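Local coordinates for DNA replication licensing factor MCM related protein (Thermoplasma acidophilum, PDB 4ME3) that probably acts in DNA replication as an ATP-dependent helicase that binds single-stranded DNA, the piece here being its zinc-binding N-terminal domain, at residues L20-I34 against L47-F61. Numbering follows the deposited sequence.
Sequences LWRDFFRLYGYSDEI and LYVSFRDLEDYNWQF
Phe24 and Tyr57 both carry CG anti to the backbone N (chi1 171° in Phe24), which turns each ring across to the other segment. Tyr57 fits as a knob into a hole formed by Leu20, Asp23, Phe24 and Leu27. Its hydroxyl reaches Leu20 O in a weak bond and shares a water with Asp23. Phe24 CB lies over one face of the Tyr57 ring. Leu54 CD2 sits over the centre of the Phe24 ring, a CH-pi contact at 3.6 Å from the centroid. Val49 CG1 packs on the same ring, 3.3 Å from Phe24 CE2. Further along, the edge of Phe61 meets the face of Trp21 in a T-shaped pair, with planes at 76°. Trp21 NE1 is hydrogen-bonded to Tyr72 O, outside the two segments.

Polar groups border this apolar layer. Ser50 N donates a nearly straight bond to Tyr30 OH (2.9 Å). Asp53 OD2 lies 2.7 Å from Tyr30 OH, a weak bond at most. Tyr28 OH donates to Asp56 OD2 at 2.5 Å, on the anti side and tilted 21° out of the carboxylate plane. Two waters link the Glu33 carboxylate to Tyr48 N and Tyr48 O.

Within the MCM N-terminal domain, the contact is thus mainly aromatic and aliphatic, with tyrosine hydroxyls carrying polar links along its border.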
loop_
_atom_site.group_PDB
_atom_site.type_symbol
_atom_site.label_atom_id
_atom_site.label_comp_id
_atom_site.label_asym_id
_atom_site.label_seq_id
_atom_site.Cartn_x
_atom_site.Cartn_y
_atom_site.Cartn_z
ATOM N N LEU A 20 5.936 3.406 -18.851
ATOM C CA LEU A 20 6.948 2.386 -18.597
ATOM C C LEU A 20 6.315 1.092 -18.066
ATOM O O LEU A 20 6.684 -0.007 -18.487
ATOM C CB LEU A 20 8.005 2.918 -17.627
ATOM C CG LEU A 20 8.965 3.947 -18.234
ATOM C CD1 LEU A 20 9.699 4.721 -17.153
ATOM C CD2 LEU A 20 9.956 3.268 -19.160
ATOM N N TRP A 21 5.363 1.218 -17.146
ATOM C CA TRP A 21 4.645 0.048 -16.644
ATOM C C TRP A 21 3.880 -0.645 -17.765
ATOM O O TRP A 21 3.878 -1.871 -17.860
ATOM C CB TRP A 21 3.658 0.434 -15.542
ATOM C CG TRP A 21 4.266 0.554 -14.179
ATOM C CD1 TRP A 21 4.378 1.689 -13.429
ATOM C CD2 TRP A 21 4.845 -0.499 -13.400
ATOM N NE1 TRP A 21 4.991 1.407 -12.233
ATOM C CE2 TRP A 21 5.286 0.070 -12.189
ATOM C CE3 TRP A 21 5.032 -1.867 -13.607
ATOM C CZ2 TRP A 21 5.897 -0.681 -11.187
ATOM C CZ3 TRP A 21 5.641 -2.612 -12.614
ATOM C CH2 TRP A 21 6.066 -2.018 -11.419
ATOM N N ARG A 22 3.212 0.142 -18.602
ATOM C CA ARG A 22 2.406 -0.418 -19.685
ATOM C C ARG A 22 3.230 -1.340 -20.579
ATOM O O ARG A 22 2.817 -2.462 -20.874
ATOM C CB ARG A 22 1.782 0.696 -20.528
ATOM C CG ARG A 22 0.631 1.412 -19.847
ATOM C CD ARG A 22 -0.162 2.263 -20.825
ATOM N NE ARG A 22 -1.119 3.120 -20.136
ATOM C CZ ARG A 22 -0.842 4.334 -19.669
ATOM N NH1 ARG A 22 0.369 4.855 -19.821
ATOM N NH2 ARG A 22 -1.781 5.036 -19.051
ATOM N N ASP A 23 4.389 -0.865 -21.012
ATOM C CA ASP A 23 5.255 -1.665 -21.867
ATOM C C ASP A 23 5.782 -2.881 -21.117
ATOM O O ASP A 23 5.904 -3.966 -21.684
ATOM C CB ASP A 23 6.425 -0.827 -22.376
ATOM C CG ASP A 23 6.063 0.028 -23.564
ATOM O OD1 ASP A 23 5.006 -0.218 -24.180
ATOM O OD2 ASP A 23 6.852 0.944 -23.881
ATOM N N PHE A 24 6.095 -2.700 -19.837
ATOM C CA PHE A 24 6.642 -3.790 -19.038
ATOM C C PHE A 24 5.670 -4.964 -18.929
ATOM O O PHE A 24 6.043 -6.117 -19.162
ATOM C CB PHE A 24 7.014 -3.311 -17.633
ATOM C CG PHE A 24 7.373 -4.430 -16.708
ATOM C CD1 PHE A 24 8.611 -5.047 -16.798
ATOM C CD2 PHE A 24 6.466 -4.889 -15.770
ATOM C CE1 PHE A 24 8.939 -6.092 -15.959
ATOM C CE2 PHE A 24 6.787 -5.936 -14.933
ATOM C CZ PHE A 24 8.026 -6.537 -15.025
ATOM N N PHE A 25 4.427 -4.671 -18.563
ATOM C CA PHE A 25 3.438 -5.718 -18.351
ATOM C C PHE A 25 3.294 -6.560 -19.612
ATOM O O PHE A 25 3.205 -7.787 -19.545
ATOM C CB PHE A 25 2.080 -5.121 -17.974
ATOM C CG PHE A 25 2.024 -4.539 -16.586
ATOM C CD1 PHE A 25 2.620 -5.187 -15.513
ATOM C CD2 PHE A 25 1.359 -3.348 -16.355
ATOM C CE1 PHE A 25 2.559 -4.648 -14.243
ATOM C CE2 PHE A 25 1.297 -2.805 -15.086
ATOM C CZ PHE A 25 1.895 -3.460 -14.029
ATOM N N ARG A 26 3.281 -5.896 -20.763
ATOM C CA ARG A 26 3.135 -6.589 -22.040
ATOM C C ARG A 26 4.391 -7.376 -22.399
ATOM O O ARG A 26 4.327 -8.579 -22.666
ATOM C CB ARG A 26 2.823 -5.591 -23.157
ATOM C CG ARG A 26 2.484 -6.258 -24.479
ATOM C CD ARG A 26 2.345 -5.258 -25.618
ATOM N NE ARG A 26 2.636 -3.884 -25.214
ATOM C CZ ARG A 26 1.741 -3.035 -24.715
ATOM N NH1 ARG A 26 0.478 -3.406 -24.538
ATOM N NH2 ARG A 26 2.111 -1.806 -24.385
ATOM N N LEU A 27 5.529 -6.689 -22.408
ATOM C CA LEU A 27 6.797 -7.286 -22.818
ATOM C C LEU A 27 7.132 -8.552 -22.045
ATOM O O LEU A 27 7.603 -9.526 -22.625
ATOM C CB LEU A 27 7.942 -6.290 -22.631
ATOM C CG LEU A 27 8.321 -5.399 -23.805
ATOM C CD1 LEU A 27 9.422 -4.451 -23.359
ATOM C CD2 LEU A 27 8.773 -6.228 -25.004
ATOM N N TYR A 28 6.900 -8.538 -20.734
ATOM C CA TYR A 28 7.315 -9.652 -19.885
ATOM C C TYR A 28 6.203 -10.650 -19.571
ATOM O O TYR A 28 6.370 -11.528 -18.723
ATOM C CB TYR A 28 7.992 -9.124 -18.617
ATOM C CG TYR A 28 9.406 -8.698 -18.916
ATOM C CD1 TYR A 28 9.674 -7.446 -19.453
ATOM C CD2 TYR A 28 10.467 -9.569 -18.725
ATOM C CE1 TYR A 28 10.957 -7.066 -19.759
ATOM C CE2 TYR A 28 11.757 -9.194 -19.030
ATOM C CZ TYR A 28 11.995 -7.943 -19.546
ATOM O OH TYR A 28 13.278 -7.565 -19.855
ATOM N N GLY A 29 5.081 -10.524 -20.278
ATOM C CA GLY A 29 4.061 -11.557 -20.291
ATOM C C GLY A 29 3.125 -11.560 -19.101
ATOM O O GLY A 29 2.559 -12.598 -18.757
ATOM N N TYR A 30 2.949 -10.403 -18.472
ATOM C CA TYR A 30 2.079 -10.305 -17.304
ATOM C C TYR A 30 0.608 -10.161 -17.695
ATOM O O TYR A 30 -0.282 -10.397 -16.883
ATOM C CB TYR A 30 2.514 -9.143 -16.409
ATOM C CG TYR A 30 3.742 -9.460 -15.581
ATOM C CD1 TYR A 30 3.628 -10.110 -14.359
ATOM C CD2 TYR A 30 5.014 -9.129 -16.029
ATOM C CE1 TYR A 30 4.744 -10.416 -13.605
ATOM C CE2 TYR A 30 6.138 -9.428 -15.277
ATOM C CZ TYR A 30 5.998 -10.069 -14.069
ATOM O OH TYR A 30 7.119 -10.372 -13.329
ATOM N N SER A 31 0.353 -9.791 -18.946
ATOM C CA SER A 31 -1.013 -9.549 -19.406
ATOM C C SER A 31 -1.929 -10.747 -19.174
ATOM O O SER A 31 -3.081 -10.578 -18.772
ATOM C CB SER A 31 -1.015 -9.171 -20.888
ATOM O OG SER A 31 -0.273 -7.984 -21.106
ATOM N N ASP A 32 -1.426 -11.953 -19.428
ATOM C CA ASP A 32 -2.231 -13.156 -19.252
ATOM C C ASP A 32 -2.627 -13.354 -17.793
ATOM O O ASP A 32 -3.773 -13.691 -17.498
ATOM C CB ASP A 32 -1.493 -14.396 -19.766
ATOM C CG ASP A 32 -1.692 -14.618 -21.256
ATOM O OD1 ASP A 32 -2.523 -13.910 -21.864
ATOM O OD2 ASP A 32 -1.026 -15.513 -21.817
ATOM N N GLU A 33 -1.681 -13.148 -16.882
ATOM C CA GLU A 33 -1.974 -13.288 -15.461
ATOM C C GLU A 33 -2.982 -12.235 -15.023
ATOM O O GLU A 33 -3.912 -12.527 -14.269
ATOM C CB GLU A 33 -0.703 -13.169 -14.622
ATOM C CG GLU A 33 -0.948 -13.336 -13.130
ATOM C CD GLU A 33 0.333 -13.502 -12.339
ATOM O OE1 GLU A 33 1.418 -13.215 -12.887
ATOM O OE2 GLU A 33 0.254 -13.924 -11.166
ATOM N N ILE A 34 -2.797 -11.010 -15.504
ATOM C CA ILE A 34 -3.690 -9.916 -15.147
ATOM C C ILE A 34 -5.110 -10.210 -15.617
ATOM O O ILE A 34 -6.076 -9.949 -14.903
ATOM C CB ILE A 34 -3.212 -8.577 -15.734
ATOM C CG1 ILE A 34 -1.845 -8.203 -15.143
ATOM C CG2 ILE A 34 -4.227 -7.478 -15.438
ATOM C CD1 ILE A 34 -1.190 -6.998 -15.792
ATOM N N LEU A 47 -1.296 -8.491 -7.762
ATOM C CA LEU A 47 -0.361 -9.015 -8.746
ATOM C C LEU A 47 1.049 -8.893 -8.194
ATOM O O LEU A 47 1.441 -7.825 -7.741
ATOM C CB LEU A 47 -0.452 -8.229 -10.058
ATOM C CG LEU A 47 0.549 -8.663 -11.132
ATOM C CD1 LEU A 47 0.206 -10.046 -11.660
ATOM C CD2 LEU A 47 0.611 -7.647 -12.270
ATOM N N TYR A 48 1.796 -9.991 -8.224
ATOM C CA TYR A 48 3.214 -9.964 -7.890
ATOM C C TYR A 48 4.053 -9.825 -9.151
ATOM O O TYR A 48 3.874 -10.576 -10.109
ATOM C CB TYR A 48 3.611 -11.239 -7.153
ATOM C CG TYR A 48 3.109 -11.279 -5.732
ATOM C CD1 TYR A 48 3.871 -10.759 -4.697
ATOM C CD2 TYR A 48 1.873 -11.825 -5.424
ATOM C CE1 TYR A 48 3.418 -10.781 -3.393
ATOM C CE2 TYR A 48 1.410 -11.852 -4.119
ATOM C CZ TYR A 48 2.189 -11.330 -3.112
ATOM O OH TYR A 48 1.737 -11.353 -1.810
ATOM N N VAL A 49 4.969 -8.863 -9.142
ATOM C CA VAL A 49 5.883 -8.653 -10.260
ATOM C C VAL A 49 7.308 -8.942 -9.812
ATOM O O VAL A 49 7.731 -8.513 -8.740
ATOM C CB VAL A 49 5.795 -7.213 -10.799
ATOM C CG1 VAL A 49 6.935 -6.927 -11.756
ATOM C CG2 VAL A 49 4.448 -6.985 -11.478
ATOM N N SER A 50 8.048 -9.672 -10.638
ATOM C CA SER A 50 9.404 -10.071 -10.283
ATOM C C SER A 50 10.382 -8.924 -10.482
ATOM O O SER A 50 10.434 -8.319 -11.551
ATOM C CB SER A 50 9.840 -11.268 -11.128
ATOM O OG SER A 50 11.176 -11.625 -10.834
ATOM N N PHE A 51 11.169 -8.619 -9.459
ATOM C CA PHE A 51 12.157 -7.565 -9.601
ATOM C C PHE A 51 13.209 -7.961 -10.635
ATOM O O PHE A 51 13.820 -7.099 -11.264
ATOM C CB PHE A 51 12.823 -7.238 -8.266
ATOM C CG PHE A 51 13.658 -6.000 -8.315
ATOM C CD1 PHE A 51 13.059 -4.750 -8.301
ATOM C CD2 PHE A 51 15.035 -6.078 -8.410
ATOM C CE1 PHE A 51 13.819 -3.603 -8.358
ATOM C CE2 PHE A 51 15.802 -4.931 -8.474
ATOM C CZ PHE A 51 15.193 -3.693 -8.445
ATOM N N ARG A 52 13.404 -9.264 -10.812
ATOM C CA ARG A 52 14.334 -9.773 -11.817
ATOM C C ARG A 52 13.894 -9.339 -13.212
ATOM O O ARG A 52 14.721 -8.983 -14.054
ATOM C CB ARG A 52 14.398 -11.301 -11.774
ATOM C CG ARG A 52 14.777 -11.899 -10.426
ATOM C CD ARG A 52 14.373 -13.367 -10.370
ATOM N NE ARG A 52 14.676 -13.986 -9.081
ATOM C CZ ARG A 52 14.140 -15.125 -8.650
ATOM N NH1 ARG A 52 13.259 -15.780 -9.396
ATOM N NH2 ARG A 52 14.479 -15.610 -7.464
ATOM N N ASP A 53 12.588 -9.391 -13.457
ATOM C CA ASP A 53 12.029 -8.932 -14.726
ATOM C C ASP A 53 12.187 -7.422 -14.873
ATOM O O ASP A 53 12.566 -6.932 -15.934
ATOM C CB ASP A 53 10.552 -9.320 -14.842
ATOM C CG ASP A 53 10.349 -10.814 -15.028
ATOM O OD1 ASP A 53 11.327 -11.513 -15.371
ATOM O OD2 ASP A 53 9.209 -11.286 -14.839
ATOM N N LEU A 54 11.893 -6.680 -13.808
ATOM C CA LEU A 54 12.014 -5.225 -13.846
ATOM C C LEU A 54 13.443 -4.786 -14.164
ATOM O O LEU A 54 13.657 -3.893 -14.982
ATOM C CB LEU A 54 11.556 -4.614 -12.518
ATOM C CG LEU A 54 10.047 -4.654 -12.266
ATOM C CD1 LEU A 54 9.735 -4.387 -10.796
ATOM C CD2 LEU A 54 9.313 -3.654 -13.154
ATOM N N GLU A 55 14.418 -5.407 -13.508
ATOM C CA GLU A 55 15.826 -5.093 -13.763
ATOM C C GLU A 55 16.205 -5.369 -15.216
ATOM O O GLU A 55 16.914 -4.580 -15.846
ATOM C CB GLU A 55 16.733 -5.905 -12.837
ATOM C CG GLU A 55 17.425 -5.073 -11.769
ATOM C CD GLU A 55 18.288 -5.910 -10.846
ATOM O OE1 GLU A 55 18.123 -7.149 -10.831
ATOM O OE2 GLU A 55 19.133 -5.327 -10.135
ATOM N N ASP A 56 15.733 -6.495 -15.739
ATOM C CA ASP A 56 16.016 -6.890 -17.116
ATOM C C ASP A 56 15.397 -5.906 -18.104
ATOM O O ASP A 56 15.938 -5.660 -19.185
ATOM C CB ASP A 56 15.470 -8.293 -17.374
ATOM C CG ASP A 56 16.038 -8.915 -18.627
ATOM O OD1 ASP A 56 17.240 -9.261 -18.618
ATOM O OD2 ASP A 56 15.286 -9.068 -19.613
ATOM N N TYR A 57 14.255 -5.351 -17.716
ATOM C CA TYR A 57 13.495 -4.429 -18.550
ATOM C C TYR A 57 14.196 -3.083 -18.689
ATOM O O TYR A 57 14.438 -2.601 -19.794
ATOM C CB TYR A 57 12.105 -4.246 -17.934
ATOM C CG TYR A 57 11.274 -3.129 -18.515
ATOM C CD1 TYR A 57 11.013 -3.060 -19.877
ATOM C CD2 TYR A 57 10.721 -2.158 -17.691
ATOM C CE1 TYR A 57 10.242 -2.048 -20.401
ATOM C CE2 TYR A 57 9.948 -1.142 -18.207
ATOM C CZ TYR A 57 9.712 -1.092 -19.563
ATOM O OH TYR A 57 8.936 -0.087 -20.087
ATOM N N ASN A 58 14.527 -2.483 -17.553
ATOM C CA ASN A 58 15.139 -1.162 -17.519
ATOM C C ASN A 58 15.688 -0.965 -16.118
ATOM O O ASN A 58 14.921 -0.794 -15.176
ATOM C CB ASN A 58 14.091 -0.099 -17.849
ATOM C CG ASN A 58 14.647 1.313 -17.827
ATOM O OD1 ASN A 58 15.436 1.678 -16.954
ATOM N ND2 ASN A 58 14.219 2.125 -18.785
ATOM N N TRP A 59 17.005 -1.011 -15.956
ATOM C CA TRP A 59 17.556 -1.034 -14.604
ATOM C C TRP A 59 17.419 0.319 -13.905
ATOM O O TRP A 59 17.399 0.381 -12.677
ATOM C CB TRP A 59 18.998 -1.557 -14.582
ATOM C CG TRP A 59 20.031 -0.615 -15.098
ATOM C CD1 TRP A 59 20.467 -0.499 -16.387
ATOM C CD2 TRP A 59 20.785 0.332 -14.333
ATOM N NE1 TRP A 59 21.441 0.467 -16.471
ATOM C CE2 TRP A 59 21.654 0.993 -15.223
ATOM C CE3 TRP A 59 20.807 0.689 -12.981
ATOM C CZ2 TRP A 59 22.534 1.993 -14.807
ATOM C CZ3 TRP A 59 21.681 1.682 -12.569
ATOM C CH2 TRP A 59 22.532 2.320 -13.479
ATOM N N GLN A 60 17.294 1.391 -14.683
ATOM C CA GLN A 60 17.006 2.711 -14.122
ATOM C C GLN A 60 15.605 2.735 -13.520
ATOM O O GLN A 60 15.390 3.256 -12.426
ATOM C CB GLN A 60 17.105 3.796 -15.196
ATOM C CG GLN A 60 18.254 4.774 -14.996
ATOM C CD GLN A 60 19.619 4.127 -15.150
ATOM O OE1 GLN A 60 20.521 4.354 -14.341
ATOM N NE2 GLN A 60 19.783 3.330 -16.201
ATOM N N PHE A 61 14.654 2.179 -14.261
ATOM C CA PHE A 61 13.271 2.082 -13.813
ATOM C C PHE A 61 13.198 1.207 -12.569
ATOM O O PHE A 61 12.538 1.559 -11.588
ATOM C CB PHE A 61 12.418 1.492 -14.938
ATOM C CG PHE A 61 10.951 1.386 -14.618
ATOM C CD1 PHE A 61 10.188 2.517 -14.391
ATOM C CD2 PHE A 61 10.329 0.148 -14.588
ATOM C CE1 PHE A 61 8.832 2.415 -14.117
ATOM C CE2 PHE A 61 8.976 0.038 -14.319
ATOM C CZ PHE A 61 8.225 1.176 -14.083
HETATM O O HOH W 1 8.837 1.527 -22.364
HETATM O O HOH W 2 0.710 -12.552 -8.900
HETATM O O HOH W 3 3.348 -12.991 -11.253
#